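Local coordinates for uridylate kinase (Archaeoglobus fulgidus, PDB 2IJ9), which probably catalyses the reversible, ATP-dependent phosphorylation of UMP to UDP in the de novo route to CTP, at residues R71-M75 / K87-D91. The protein carries 1 engineered substitution. Residues are numbered along the deposited sequence; the frame is centred on the assembly and turned at random.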
loop_
_atom_site.group_PDB
_atom_site.type_symbol
_atom_site.label_atom_id
_atom_site.label_comp_id
_atom_site.label_asym_id
_atom_site.label_seq_id
_atom_site.Cartn_x
_atom_site.Cartn_y
_atom_site.Cartn_z
ATOM N N ARG B 71 -5.562 13.961 -8.059
ATOM C CA ARG B 71 -4.560 14.721 -8.807
ATOM C C ARG B 71 -3.186 14.063 -8.718
ATOM O O ARG B 71 -2.437 14.046 -9.688
ATOM C CB ARG B 71 -4.465 16.155 -8.281
ATOM C CG ARG B 71 -5.773 16.909 -8.188
ATOM C CD ARG B 71 -6.000 17.774 -9.391
ATOM N NE ARG B 71 -7.293 18.444 -9.317
ATOM C CZ ARG B 71 -7.514 19.547 -8.615
ATOM N NH1 ARG B 71 -6.523 20.098 -7.927
ATOM N NH2 ARG B 71 -8.720 20.097 -8.605
ATOM N N LEU B 72 -2.881 13.513 -7.546
ATOM C CA LEU B 72 -1.628 12.810 -7.297
ATOM C C LEU B 72 -1.519 11.519 -8.119
ATOM O O LEU B 72 -0.507 11.275 -8.774
ATOM C CB LEU B 72 -1.487 12.501 -5.804
ATOM C CG LEU B 72 -0.111 12.041 -5.334
ATOM C CD1 LEU B 72 1.056 12.680 -6.101
ATOM C CD2 LEU B 72 -0.003 12.343 -3.873
ATOM N N ASN B 73 -2.567 10.704 -8.081
ATOM C CA ASN B 73 -2.644 9.562 -8.956
ATOM C C ASN B 73 -2.445 9.981 -10.398
ATOM O O ASN B 73 -1.722 9.330 -11.157
ATOM C CB ASN B 73 -3.991 8.884 -8.792
ATOM C CG ASN B 73 -4.141 8.261 -7.445
ATOM O OD1 ASN B 73 -5.212 8.292 -6.846
ATOM N ND2 ASN B 73 -3.053 7.695 -6.944
ATOM N N ALA B 74 -3.072 11.089 -10.763
ATOM C CA ALA B 74 -3.019 11.568 -12.125
ATOM C C ALA B 74 -1.585 11.905 -12.522
ATOM O O ALA B 74 -1.142 11.560 -13.626
ATOM C CB ALA B 74 -3.897 12.754 -12.272
ATOM N N MET B 75 -0.864 12.555 -11.606
ATOM C CA MET B 75 0.528 12.891 -11.830
ATOM C C MET B 75 1.310 11.617 -12.093
ATOM O O MET B 75 2.108 11.548 -13.015
ATOM C CB MET B 75 1.108 13.614 -10.624
ATOM C CG MET B 75 0.539 15.003 -10.361
ATOM S SD MET B 75 1.463 15.860 -9.066
ATOM C CE MET B 75 2.803 16.455 -10.101
ATOM N N LYS B 87 1.057 19.202 -16.912
ATOM C CA LYS B 87 0.233 19.902 -15.964
ATOM C C LYS B 87 -0.999 19.026 -15.741
ATOM O O LYS B 87 -1.507 18.426 -16.671
ATOM C CB LYS B 87 -0.137 21.269 -16.558
ATOM C CG LYS B 87 -1.315 21.996 -15.922
ATOM C CD LYS B 87 -0.891 23.208 -15.099
ATOM C CE LYS B 87 -2.121 23.993 -14.605
ATOM N NZ LYS B 87 -1.769 25.308 -13.992
ATOM N N VAL B 88 -1.448 18.922 -14.503
ATOM C CA VAL B 88 -2.758 18.363 -14.245
ATOM C C VAL B 88 -3.781 19.500 -14.224
ATOM O O VAL B 88 -3.758 20.333 -13.309
ATOM C CB VAL B 88 -2.800 17.594 -12.899
ATOM C CG1 VAL B 88 -4.217 17.134 -12.569
ATOM C CG2 VAL B 88 -1.893 16.390 -12.938
ATOM N N PRO B 89 -4.686 19.540 -15.222
ATOM C CA PRO B 89 -5.734 20.556 -15.222
ATOM C C PRO B 89 -6.628 20.455 -14.015
ATOM O O PRO B 89 -6.864 19.354 -13.511
ATOM C CB PRO B 89 -6.550 20.240 -16.473
ATOM C CG PRO B 89 -6.196 18.887 -16.836
ATOM C CD PRO B 89 -4.790 18.673 -16.404
ATOM N N VAL B 90 -7.129 21.606 -13.581
ATOM C CA VAL B 90 -7.886 21.724 -12.348
ATOM C C VAL B 90 -9.343 22.041 -12.688
ATOM O O VAL B 90 -10.207 22.096 -11.804
ATOM C CB VAL B 90 -7.259 22.822 -11.472
ATOM C CG1 VAL B 90 -7.540 24.196 -12.059
ATOM C CG2 VAL B 90 -7.735 22.741 -10.050
ATOM N N ASP B 91 -9.586 22.255 -13.984
ATOM C CA ASP B 91 -10.921 22.494 -14.552
ATOM C C ASP B 91 -10.923 22.187 -16.052
ATOM O O ASP B 91 -9.872 22.074 -16.678
ATOM C CB ASP B 91 -11.427 23.925 -14.277
ATOM C CG ASP B 91 -10.655 24.996 -15.047
ATOM O OD1 ASP B 91 -10.602 24.937 -16.293
ATOM O OD2 ASP B 91 -10.118 25.921 -14.400
#
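Arg71 on helix 59-80 reaches out to Val88 and Val90, in the loop that leads from this helix to helix 92-99 within the amino acid kinase fold. Its CG stands anti to the carbonyl carbon, and a bend at chi2 (-96°) swings the rest of the chain along the loop. There CD meets CG1 of Val88 at 3.7 Å, the two side chains crossing at a slant. Farther out, the guanidinium passes Val90, whose CG2, anti to its own backbone N, lies over one face of the flat group, 3.5 Å from CZ of Arg71. The carbonyl O of Pro89 sits obliquely to this group, 4.3 Å from NE of Arg71, and no hydrogen bond joins the two segments; NE instead makes a weak one to O of Gly109. The Arg71 side chain is about 6 Å from that of Thr110, one of the residues predicted to bind UMP, so this contact borders the probable nucleotide site. An alanine in place of Arg71 would probably leave CG2 of Val90 without the flat group it covers and CG1 of Val88 without its aliphatic neighbour, and the weak bond to Gly109 would be lost.

One turn along the helix the contact becomes wholly apolar. Val88 directs its side chain at the helix, and its CG2 fits between Ala74 and Met75, 4.2 Å from CB of Ala74. Ala74 also packs on Val39 and Val106 of the central sheet, while Pro89 turns from the helix to Val105, Met107 and helix 92-99. Met75, which also touches Ile65 of the second subunit, crosses Val88 nearly at a right angle, its CG 3.8 Å from CG2 of Val88.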